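Local coordinates for protein alkaline phosphatase D (Bacillus subtilis, PDB 2YEQ) that hydrolyses phosphate esters, acting as an alkaline phosphatase and phosphodiesterase with an active site that contains iron and calcium, at residues V206-H211 with T278-D283; H211-N216 with A236-A241; Q240-H245 with P257-Y262. All blocks are in the same frame, centred on the assembly; numbering follows the deposited sequence.

Contact 1: residues V206-H211 with T278-D283; sequences VTWDDH and TRQYRD. With CA (calcium ion), chain B; CA (calcium ion), chain C.
Asp-209 places its carboxylate anti to the main-chain nitrogen (chi1 -167°), while Arg-279 bends at chi2 (-67°) so that its guanidinium comes to meet it. The salt bridge they form stands beside the metal centre of a calcineurin-like metallophosphatase domain, where two loops that follow beta strands converge. Arg-279 NE gives its hydrogen to Asp-209 OD1 at 2.8 Å. The oxygen lies close to the guanidinium plane, but the donor comes to it from above the carboxylate, 56° out of its plane, and Arg-279 NH2 adds only weak bonds to both oxygens. Aspartate suits this place because its two oxygens serve different partners: OD1 takes the stronger bond of the arginine, whereas Asp-209 OD2 binds a calcium ion at 2.3 Å. Asp-210 OD1 joins the same calcium at 2.4 Å, and Asp-151 and Asp-380 add to the site. Asp-210 OD2 turns to a second calcium ion, 2.3 Å off, so this carboxylate bridges two metals.

The guanidinium of Arg-279 is covered on both faces, by Asp-210 CB on one and Arg-282 NH2 on the other; Asp-350 forms salt bridges with both arginines and would offset their like charges. Beside them, Trp-208 directs NE1 to Asp-277, and the end of Gln-280 reaches the edge of its indole. Water fills in where side chains do not meet directly: one molecule donates to Asp-209 OD1 at 2.8 Å and to Thr-278 OG1 at 2.6 Å, and accepts from Arg-282 NH2 at 2.8 Å.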
loop_
_atom_site.group_PDB
_atom_site.type_symbol
_atom_site.label_atom_id
_atom_site.label_comp_id
_atom_site.label_asym_id
_atom_site.label_seq_id
_atom_site.Cartn_x
_atom_site.Cartn_y
_atom_site.Cartn_z
ATOM N N VAL A 206 5.380 -4.517 -0.928
ATOM C CA VAL A 206 4.540 -3.522 -1.579
ATOM C C VAL A 206 3.530 -4.178 -2.532
ATOM O O VAL A 206 3.808 -5.215 -3.144
ATOM C CB VAL A 206 5.422 -2.485 -2.363
ATOM C CG1 VAL A 206 6.380 -1.746 -1.389
ATOM C CG2 VAL A 206 6.227 -3.190 -3.468
ATOM N N THR A 207 2.367 -3.542 -2.652
ATOM C CA THR A 207 1.422 -3.835 -3.724
ATOM C C THR A 207 0.779 -2.535 -4.113
ATOM O O THR A 207 0.743 -1.604 -3.307
ATOM C CB THR A 207 0.387 -4.903 -3.323
ATOM O OG1 THR A 207 -0.404 -5.223 -4.465
ATOM C CG2 THR A 207 -0.502 -4.431 -2.105
ATOM N N TRP A 208 0.327 -2.418 -5.361
ATOM C CA TRP A 208 -0.104 -1.112 -5.884
ATOM C C TRP A 208 -1.613 -1.009 -5.822
ATOM O O TRP A 208 -2.288 -2.009 -5.636
ATOM C CB TRP A 208 0.368 -0.923 -7.341
ATOM C CG TRP A 208 0.098 -2.058 -8.256
ATOM C CD1 TRP A 208 -1.031 -2.826 -8.326
ATOM C CD2 TRP A 208 0.985 -2.557 -9.264
ATOM N NE1 TRP A 208 -0.887 -3.780 -9.313
ATOM C CE2 TRP A 208 0.336 -3.631 -9.905
ATOM C CE3 TRP A 208 2.260 -2.183 -9.700
ATOM C CZ2 TRP A 208 0.927 -4.352 -10.938
ATOM C CZ3 TRP A 208 2.852 -2.898 -10.718
ATOM C CH2 TRP A 208 2.176 -3.973 -11.340
ATOM N N ASP A 209 -2.128 0.193 -5.993
ATOM C CA ASP A 209 -3.544 0.401 -6.269
ATOM C C ASP A 209 -3.639 1.159 -7.602
ATOM O O ASP A 209 -2.893 0.820 -8.533
ATOM C CB ASP A 209 -4.283 1.119 -5.122
ATOM C CG ASP A 209 -5.815 1.059 -5.278
ATOM O OD1 ASP A 209 -6.337 0.008 -5.755
ATOM O OD2 ASP A 209 -6.491 2.104 -4.963
ATOM N N ASP A 210 -4.508 2.153 -7.715
ATOM C CA ASP A 210 -4.768 2.769 -9.044
ATOM C C ASP A 210 -3.775 3.834 -9.442
ATOM O O ASP A 210 -3.383 3.891 -10.608
ATOM C CB ASP A 210 -6.200 3.322 -9.199
ATOM C CG ASP A 210 -6.649 4.192 -8.053
ATOM O OD1 ASP A 210 -6.091 4.069 -6.922
ATOM O OD2 ASP A 210 -7.577 5.010 -8.261
ATOM N N HIS A 211 -3.361 4.674 -8.487
ATOM C CA HIS A 211 -2.598 5.852 -8.818
ATOM C C HIS A 211 -1.149 5.616 -9.216
ATOM O O HIS A 211 -0.508 6.531 -9.743
ATOM C CB HIS A 211 -2.719 6.896 -7.733
ATOM C CG HIS A 211 -4.033 7.614 -7.725
ATOM N ND1 HIS A 211 -4.400 8.515 -8.707
ATOM C CD2 HIS A 211 -5.041 7.612 -6.817
ATOM C CE1 HIS A 211 -5.571 9.047 -8.391
ATOM N NE2 HIS A 211 -5.990 8.500 -7.261
ATOM N N THR A 278 -5.874 -6.149 -6.866
ATOM C CA THR A 278 -7.261 -5.969 -7.216
ATOM C C THR A 278 -7.458 -4.947 -8.343
ATOM O O THR A 278 -8.586 -4.535 -8.592
ATOM C CB THR A 278 -8.101 -5.550 -5.979
ATOM O OG1 THR A 278 -7.624 -4.294 -5.444
ATOM C CG2 THR A 278 -8.051 -6.672 -4.869
ATOM N N ARG A 279 -6.362 -4.518 -8.981
ATOM C CA ARG A 279 -6.418 -3.620 -10.141
ATOM C C ARG A 279 -6.161 -4.295 -11.463
ATOM O O ARG A 279 -6.854 -3.992 -12.436
ATOM C CB ARG A 279 -5.390 -2.483 -10.035
ATOM C CG ARG A 279 -5.784 -1.402 -9.090
ATOM C CD ARG A 279 -6.957 -0.600 -9.510
ATOM N NE ARG A 279 -7.431 0.183 -8.379
ATOM C CZ ARG A 279 -8.600 0.805 -8.289
ATOM N NH1 ARG A 279 -9.486 0.819 -9.306
ATOM N NH2 ARG A 279 -8.906 1.427 -7.164
ATOM N N GLN A 280 -5.119 -5.115 -11.531
ATOM C CA GLN A 280 -4.569 -5.546 -12.820
ATOM C C GLN A 280 -5.528 -6.451 -13.658
ATOM O O GLN A 280 -5.400 -6.537 -14.909
ATOM C CB GLN A 280 -3.249 -6.265 -12.597
ATOM C CG GLN A 280 -2.487 -6.601 -13.881
ATOM C CD GLN A 280 -1.126 -7.187 -13.630
ATOM O OE1 GLN A 280 -0.630 -7.253 -12.471
ATOM N NE2 GLN A 280 -0.492 -7.607 -14.694
ATOM N N TYR A 281 -6.426 -7.146 -12.958
ATOM C CA TYR A 281 -7.289 -8.147 -13.559
ATOM C C TYR A 281 -8.771 -7.854 -13.393
ATOM O O TYR A 281 -9.597 -8.590 -13.930
ATOM C CB TYR A 281 -6.993 -9.520 -12.977
ATOM C CG TYR A 281 -5.534 -9.812 -12.784
ATOM C CD1 TYR A 281 -4.711 -10.153 -13.852
ATOM C CD2 TYR A 281 -4.961 -9.738 -11.511
ATOM C CE1 TYR A 281 -3.360 -10.408 -13.659
ATOM C CE2 TYR A 281 -3.637 -9.993 -11.312
ATOM C CZ TYR A 281 -2.823 -10.328 -12.377
ATOM O OH TYR A 281 -1.481 -10.594 -12.120
ATOM N N ARG A 282 -9.122 -6.775 -12.710
ATOM C CA ARG A 282 -10.503 -6.542 -12.381
ATOM C C ARG A 282 -11.366 -6.131 -13.581
ATOM O O ARG A 282 -10.888 -5.453 -14.517
ATOM C CB ARG A 282 -10.651 -5.495 -11.282
ATOM C CG ARG A 282 -10.173 -4.097 -11.637
ATOM C CD ARG A 282 -11.007 -3.053 -10.985
ATOM N NE ARG A 282 -10.617 -2.856 -9.595
ATOM C CZ ARG A 282 -11.251 -2.067 -8.746
ATOM N NH1 ARG A 282 -12.376 -1.441 -9.099
ATOM N NH2 ARG A 282 -10.756 -1.900 -7.516
ATOM N N ASP A 283 -12.649 -6.479 -13.490
ATOM C CA ASP A 283 -13.648 -5.954 -14.404
ATOM C C ASP A 283 -13.941 -4.503 -14.079
ATOM O O ASP A 283 -13.659 -4.023 -12.972
ATOM C CB ASP A 283 -14.926 -6.785 -14.340
ATOM C CG ASP A 283 -14.778 -8.145 -15.015
ATOM O OD1 ASP A 283 -13.955 -8.291 -15.958
ATOM O OD2 ASP A 283 -15.482 -9.089 -14.595
HETATM CA CA CA B . -6.412 4.372 -4.600
HETATM CA CA CA C . -9.028 6.342 -7.106
HETATM O O HOH W 1 -4.194 -3.657 -6.848
HETATM O O HOH W 2 -8.148 -1.976 -6.384
HETATM O O HOH W 3 -4.975 3.475 -2.666
HETATM O O HOH W 4 -10.388 7.761 -6.053
HETATM O O HOH W 5 -9.827 4.498 -5.866
#

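Contact 2: residues H211-N216 with A236-A241; sequences HEVENN and AAAYQA. With CA (calcium ion), chain C; NA (sodium ion), chain D; EDO (1,2-ethanediol), chain E.
Val-213 meets Ala-238 of helix 228-245 along its whole short length. Its CB lies 4.1 Å from Ala-238 CB; the CG1 branch comes to 3.9 Å of the same methyl, and CG2 to 3.7 Å. CG2, set beside the backbone N and anti to the carbonyl carbon, also reaches past the alanine to the Tyr-239 ring, 3.8 Å from CE1. A branched valine can thus touch two successive helix residues, while the small alanine lets the loop backbone come close: Glu-212 O is 3.4 Å from Ala-238 CB. One water ties the two backbones together, donating to Glu-212 O and to Ala-238 O, each at 2.8 Å.

Beyond the valine the same loop becomes metal-binding. Glu-214 OE2 holds a sodium ion together with Glu-175 and Gln-517, and the OD1 atoms of Asn-215 and Asn-216 bind a calcium ion with Asp-210. The arrangement is a loop leaving strand 203-206 in a metallophosphatase domain and packing on a helix that comes later in the chain. Helix 179-190 lies alongside: its Tyr-182 touches Ala-238 and hydrogen-bonds Val-213 O, so both helices meet this loop.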
loop_
_atom_site.group_PDB
_atom_site.type_symbol
_atom_site.label_atom_id
_atom_site.label_comp_id
_atom_site.label_asym_id
_atom_site.label_seq_id
_atom_site.Cartn_x
_atom_site.Cartn_y
_atom_site.Cartn_z
ATOM N N HIS A 211 -3.361 4.674 -8.487
ATOM C CA HIS A 211 -2.598 5.852 -8.818
ATOM C C HIS A 211 -1.149 5.616 -9.216
ATOM O O HIS A 211 -0.508 6.531 -9.743
ATOM C CB HIS A 211 -2.719 6.896 -7.733
ATOM C CG HIS A 211 -4.033 7.614 -7.725
ATOM N ND1 HIS A 211 -4.400 8.515 -8.707
ATOM C CD2 HIS A 211 -5.041 7.612 -6.817
ATOM C CE1 HIS A 211 -5.571 9.047 -8.391
ATOM N NE2 HIS A 211 -5.990 8.500 -7.261
ATOM N N GLU A 212 -0.646 4.392 -9.036
ATOM C CA GLU A 212 0.612 4.016 -9.654
ATOM C C GLU A 212 0.518 4.034 -11.210
ATOM O O GLU A 212 1.549 4.026 -11.878
ATOM C CB GLU A 212 1.016 2.630 -9.211
ATOM C CG GLU A 212 1.644 2.628 -7.814
ATOM C CD GLU A 212 0.674 2.414 -6.645
ATOM O OE1 GLU A 212 -0.578 2.506 -6.785
ATOM O OE2 GLU A 212 1.217 2.167 -5.525
ATOM N N VAL A 213 -0.713 3.985 -11.749
ATOM C CA VAL A 213 -0.953 4.157 -13.198
ATOM C C VAL A 213 -1.820 5.354 -13.448
ATOM O O VAL A 213 -1.345 6.385 -13.938
ATOM C CB VAL A 213 -1.544 2.914 -13.862
ATOM C CG1 VAL A 213 -1.481 3.095 -15.437
ATOM C CG2 VAL A 213 -0.818 1.653 -13.422
ATOM N N GLU A 214 -3.103 5.238 -13.121
ATOM C CA GLU A 214 -4.033 6.338 -13.295
ATOM C C GLU A 214 -5.265 6.070 -12.464
ATOM O O GLU A 214 -5.666 4.916 -12.319
ATOM C CB GLU A 214 -4.451 6.537 -14.785
ATOM C CG GLU A 214 -5.341 7.806 -14.963
ATOM C CD GLU A 214 -5.934 8.033 -16.392
ATOM O OE1 GLU A 214 -6.271 7.029 -17.046
ATOM O OE2 GLU A 214 -6.095 9.234 -16.794
ATOM N N ASN A 215 -5.888 7.138 -11.976
ATOM C CA ASN A 215 -7.094 7.027 -11.154
ATOM C C ASN A 215 -8.166 6.063 -11.692
ATOM O O ASN A 215 -8.619 6.189 -12.852
ATOM C CB ASN A 215 -7.762 8.394 -10.977
ATOM C CG ASN A 215 -8.852 8.376 -9.907
ATOM O OD1 ASN A 215 -8.600 7.971 -8.757
ATOM N ND2 ASN A 215 -10.061 8.823 -10.272
ATOM N N ASN A 216 -8.582 5.141 -10.820
ATOM C CA ASN A 216 -9.706 4.226 -11.030
ATOM C C ASN A 216 -9.651 3.400 -12.298
ATOM O O ASN A 216 -10.699 3.045 -12.862
ATOM C CB ASN A 216 -11.040 4.982 -10.958
ATOM C CG ASN A 216 -11.462 5.314 -9.502
ATOM O OD1 ASN A 216 -10.630 5.652 -8.685
ATOM N ND2 ASN A 216 -12.768 5.227 -9.203
ATOM N N ALA A 236 2.066 -0.373 -19.287
ATOM C CA ALA A 236 3.390 -0.935 -19.467
ATOM C C ALA A 236 4.502 -0.010 -18.919
ATOM O O ALA A 236 5.423 -0.484 -18.260
ATOM C CB ALA A 236 3.657 -1.298 -20.972
ATOM N N ALA A 237 4.409 1.278 -19.207
ATOM C CA ALA A 237 5.360 2.276 -18.707
ATOM C C ALA A 237 5.321 2.365 -17.164
ATOM O O ALA A 237 6.365 2.355 -16.517
ATOM C CB ALA A 237 5.063 3.622 -19.304
ATOM N N ALA A 238 4.112 2.457 -16.610
ATOM C CA ALA A 238 3.892 2.551 -15.161
ATOM C C ALA A 238 4.383 1.331 -14.418
ATOM O O ALA A 238 5.020 1.446 -13.371
ATOM C CB ALA A 238 2.411 2.771 -14.866
ATOM N N TYR A 239 4.068 0.150 -14.939
ATOM C CA TYR A 239 4.508 -1.087 -14.308
ATOM C C TYR A 239 6.025 -1.249 -14.324
ATOM O O TYR A 239 6.608 -1.713 -13.320
ATOM C CB TYR A 239 3.834 -2.310 -14.937
ATOM C CG TYR A 239 2.376 -2.560 -14.562
ATOM C CD1 TYR A 239 1.663 -1.686 -13.762
ATOM C CD2 TYR A 239 1.731 -3.708 -15.001
ATOM C CE1 TYR A 239 0.317 -1.950 -13.407
ATOM C CE2 TYR A 239 0.415 -3.986 -14.656
ATOM C CZ TYR A 239 -0.291 -3.104 -13.878
ATOM O OH TYR A 239 -1.605 -3.366 -13.533
ATOM N N GLN A 240 6.667 -0.893 -15.445
ATOM C CA GLN A 240 8.128 -0.938 -15.535
ATOM C C GLN A 240 8.760 0.018 -14.500
ATOM O O GLN A 240 9.671 -0.378 -13.778
ATOM C CB GLN A 240 8.653 -0.590 -16.947
ATOM C CG GLN A 240 10.194 -0.742 -17.024
ATOM C CD GLN A 240 10.779 -0.717 -18.445
ATOM O OE1 GLN A 240 10.142 -1.134 -19.426
ATOM N NE2 GLN A 240 12.030 -0.276 -18.544
ATOM N N ALA A 241 8.279 1.249 -14.437
ATOM C CA ALA A 241 8.806 2.251 -13.489
ATOM C C ALA A 241 8.617 1.800 -12.042
ATOM O O ALA A 241 9.485 2.050 -11.186
ATOM C CB ALA A 241 8.161 3.588 -13.682
HETATM CA CA CA C . -9.028 6.342 -7.106
HETATM NA NA NA D . -5.925 11.456 -16.173
HETATM C C1 EDO E . 8.526 -5.080 -21.189
HETATM O O1 EDO E . 9.414 -5.903 -21.938
HETATM C C2 EDO E . 9.232 -3.839 -20.645
HETATM O O2 EDO E . 8.680 -3.454 -19.386
HETATM O O HOH W 6 4.201 3.338 -11.445
HETATM O O HOH W 7 -6.149 11.679 -18.360
HETATM O O HOH W 8 -8.166 11.085 -15.909
HETATM O O HOH W 9 -5.778 11.194 -13.942
HETATM O O HOH W 4 -10.388 7.761 -6.053
HETATM O O HOH W 5 -9.827 4.498 -5.866
#

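Contact 3: residues Q240-H245 with P257-Y262; sequences QAYYEH and PDMQLY. With PE5 (3,6,9,12,15,18,21,24-octaoxahexacosan-1-ol), chain V; EDO (1,2-ethanediol), chain E.
The ring of Tyr-242 receives the methyl of Met-259 at its edge, near the ring plane, with Met-259 CE 4.0 Å from Tyr-242 CD2, and Leu-261 CD2 approaches obliquely, 4.2 Å from Tyr-242 CE2. This is helix-to-loop packing within the calcineurin-like domain, between the C-terminal part of helix 228-245 and the chain returning toward strand 263-267. Met-259 is extended throughout, with CG anti to the backbone N (chi1 -178°), and its long unbranched chain carries CE to the helix, where it also meets Tyr-243 CB at 3.9 Å. The Tyr-242 side chain crosses those of Met-259 and Leu-261 at about a right angle, whereas Tyr-243 touches only through CB. The Tyr-243 ring stacks with that of His-76, and the Tyr-242 side chain touches His-186 of helix 179-190. Trp-208 packs against Met-259 and Leu-261, so apolar side chains suit this buried place.

Toward the far end of the loop, Gln-260 folds back so that NE2 lies over the centre of the Tyr-262 ring, 3.2 Å above its plane, and the same nitrogen donates to Tyr-262 O at 2.9 Å. On the helix, His-245 ND1 donates to Ala-241 O one turn earlier, at 2.8 Å. Glu-244, which also makes a salt bridge with Arg-183, accepts a nearly straight hydrogen bond (170°) from Gln-240 NE2 to its OE2 at 2.9 Å, met from above the carboxylate plane.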
loop_
_atom_site.group_PDB
_atom_site.type_symbol
_atom_site.label_atom_id
_atom_site.label_comp_id
_atom_site.label_asym_id
_atom_site.label_seq_id
_atom_site.Cartn_x
_atom_site.Cartn_y
_atom_site.Cartn_z
ATOM N N GLN A 240 6.667 -0.893 -15.445
ATOM C CA GLN A 240 8.128 -0.938 -15.535
ATOM C C GLN A 240 8.760 0.018 -14.500
ATOM O O GLN A 240 9.671 -0.378 -13.778
ATOM C CB GLN A 240 8.653 -0.590 -16.947
ATOM C CG GLN A 240 10.194 -0.742 -17.024
ATOM C CD GLN A 240 10.779 -0.717 -18.445
ATOM O OE1 GLN A 240 10.142 -1.134 -19.426
ATOM N NE2 GLN A 240 12.030 -0.276 -18.544
ATOM N N ALA A 241 8.279 1.249 -14.437
ATOM C CA ALA A 241 8.806 2.251 -13.489
ATOM C C ALA A 241 8.617 1.800 -12.042
ATOM O O ALA A 241 9.485 2.050 -11.186
ATOM C CB ALA A 241 8.161 3.588 -13.682
ATOM N N TYR A 242 7.503 1.114 -11.775
ATOM C CA TYR A 242 7.240 0.583 -10.436
ATOM C C TYR A 242 8.260 -0.486 -10.082
ATOM O O TYR A 242 8.898 -0.421 -9.041
ATOM C CB TYR A 242 5.826 0.020 -10.373
ATOM C CG TYR A 242 5.341 -0.375 -9.000
ATOM C CD1 TYR A 242 4.732 0.542 -8.173
ATOM C CD2 TYR A 242 5.434 -1.688 -8.563
ATOM C CE1 TYR A 242 4.268 0.171 -6.894
ATOM C CE2 TYR A 242 4.949 -2.070 -7.312
ATOM C CZ TYR A 242 4.364 -1.141 -6.500
ATOM O OH TYR A 242 3.881 -1.541 -5.274
ATOM N N TYR A 243 8.437 -1.464 -10.966
ATOM C CA TYR A 243 9.457 -2.458 -10.785
ATOM C C TYR A 243 10.831 -1.808 -10.513
ATOM O O TYR A 243 11.524 -2.210 -9.578
ATOM C CB TYR A 243 9.568 -3.423 -11.986
ATOM C CG TYR A 243 10.738 -4.355 -11.837
ATOM C CD1 TYR A 243 10.645 -5.503 -11.047
ATOM C CD2 TYR A 243 11.978 -4.052 -12.406
ATOM C CE1 TYR A 243 11.727 -6.339 -10.867
ATOM C CE2 TYR A 243 13.063 -4.880 -12.221
ATOM C CZ TYR A 243 12.938 -6.029 -11.445
ATOM O OH TYR A 243 14.022 -6.868 -11.262
ATOM N N GLU A 244 11.222 -0.858 -11.363
ATOM C CA GLU A 244 12.538 -0.218 -11.265
ATOM C C GLU A 244 12.733 0.405 -9.876
ATOM O O GLU A 244 13.847 0.473 -9.400
ATOM C CB GLU A 244 12.721 0.830 -12.375
ATOM C CG GLU A 244 12.872 0.184 -13.764
ATOM C CD GLU A 244 12.774 1.125 -14.935
ATOM O OE1 GLU A 244 12.342 2.279 -14.742
ATOM O OE2 GLU A 244 13.119 0.681 -16.076
ATOM N N HIS A 245 11.659 0.860 -9.237
ATOM C CA HIS A 245 11.784 1.569 -7.971
ATOM C C HIS A 245 11.392 0.773 -6.729
ATOM O O HIS A 245 11.440 1.300 -5.633
ATOM C CB HIS A 245 11.035 2.900 -8.022
ATOM C CG HIS A 245 11.663 3.874 -8.961
ATOM N ND1 HIS A 245 11.446 3.829 -10.320
ATOM C CD2 HIS A 245 12.566 4.861 -8.747
ATOM C CE1 HIS A 245 12.181 4.764 -10.900
ATOM N NE2 HIS A 245 12.863 5.403 -9.968
ATOM N N PRO A 257 2.542 -4.885 -20.642
ATOM C CA PRO A 257 1.556 -4.404 -19.684
ATOM C C PRO A 257 1.224 -5.386 -18.532
ATOM O O PRO A 257 0.336 -5.088 -17.738
ATOM C CB PRO A 257 0.320 -4.222 -20.562
ATOM C CG PRO A 257 0.424 -5.367 -21.533
ATOM C CD PRO A 257 1.892 -5.439 -21.859
ATOM N N ASP A 258 1.902 -6.519 -18.470
ATOM C CA ASP A 258 1.617 -7.578 -17.502
ATOM C C ASP A 258 2.746 -7.735 -16.498
ATOM O O ASP A 258 3.919 -7.675 -16.870
ATOM C CB ASP A 258 1.420 -8.911 -18.216
ATOM C CG ASP A 258 0.336 -8.831 -19.285
ATOM O OD1 ASP A 258 -0.781 -8.352 -18.990
ATOM O OD2 ASP A 258 0.626 -9.194 -20.432
ATOM N N MET A 259 2.384 -7.987 -15.232
ATOM C CA MET A 259 3.376 -8.053 -14.157
ATOM C C MET A 259 2.854 -8.850 -12.951
ATOM O O MET A 259 1.789 -8.540 -12.411
ATOM C CB MET A 259 3.749 -6.633 -13.744
ATOM C CG MET A 259 4.809 -6.545 -12.662
ATOM S SD MET A 259 5.472 -4.870 -12.486
ATOM C CE MET A 259 6.136 -4.972 -10.802
ATOM N N GLN A 260 3.610 -9.866 -12.539
ATOM C CA GLN A 260 3.193 -10.713 -11.422
ATOM C C GLN A 260 3.496 -9.988 -10.106
ATOM O O GLN A 260 4.645 -9.902 -9.704
ATOM C CB GLN A 260 3.907 -12.057 -11.464
ATOM C CG GLN A 260 3.476 -13.039 -10.372
ATOM C CD GLN A 260 1.990 -13.344 -10.465
ATOM O OE1 GLN A 260 1.494 -13.684 -11.535
ATOM N NE2 GLN A 260 1.279 -13.204 -9.369
ATOM N N LEU A 261 2.469 -9.446 -9.467
ATOM C CA LEU A 261 2.646 -8.781 -8.192
ATOM C C LEU A 261 1.965 -9.549 -7.043
ATOM O O LEU A 261 2.495 -9.590 -5.936
ATOM C CB LEU A 261 2.147 -7.358 -8.237
ATOM C CG LEU A 261 2.629 -6.421 -7.122
ATOM C CD1 LEU A 261 4.182 -6.329 -7.063
ATOM C CD2 LEU A 261 2.033 -5.059 -7.291
ATOM N N TYR A 262 0.801 -10.159 -7.272
ATOM C CA TYR A 262 0.212 -10.928 -6.175
ATOM C C TYR A 262 1.123 -12.074 -5.757
ATOM O O TYR A 262 1.788 -12.694 -6.578
ATOM C CB TYR A 262 -1.238 -11.352 -6.443
ATOM C CG TYR A 262 -1.478 -12.455 -7.439
ATOM C CD1 TYR A 262 -1.361 -13.787 -7.077
ATOM C CD2 TYR A 262 -1.926 -12.155 -8.724
ATOM C CE1 TYR A 262 -1.648 -14.807 -7.983
ATOM C CE2 TYR A 262 -2.216 -13.153 -9.632
ATOM C CZ TYR A 262 -2.084 -14.463 -9.269
ATOM O OH TYR A 262 -2.383 -15.418 -10.188
HETATM C C50 PE5 V . 1.161 -17.926 -10.144
HETATM O O1 PE5 V . 1.803 -16.937 -9.336
HETATM C C1 PE5 V . 1.884 -17.280 -7.944
HETATM C C2 PE5 V . 2.415 -16.093 -7.135
HETATM O O2 PE5 V . 3.845 -16.153 -7.064
HETATM C C3 PE5 V . 4.526 -14.899 -6.892
HETATM C C4 PE5 V . 5.928 -14.957 -7.473
HETATM C C1 EDO E . 8.526 -5.080 -21.189
HETATM O O1 EDO E . 9.414 -5.903 -21.938
HETATM C C2 EDO E . 9.232 -3.839 -20.645
HETATM O O2 EDO E . 8.680 -3.454 -19.386
#

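How the contacts relate
All three contacts are buried, yet their chemistry differs. Contact 1 is charged and built round metal ligands; contact 2 joins its segments by an apolar touch and a shared water, although its loop also binds metals; contact 3 joins its segments through hydrocarbon and aromatic groups alone. Contacts 2 and 3 use successive turns of helix 228-245, while contacts 1 and 2 follow one loop through His-211 and share a calcium ion; there Asp-210 OD2 probably accepts a hydrogen bond from Asn-216 N. Trp-208 of contact 1 joins the three, packing on Tyr-239 of contact 2 and on Tyr-242 of contact 3. Glu-212 OE1, from contact 2, accepts a hydrogen bond from the backbone N of Asp-209.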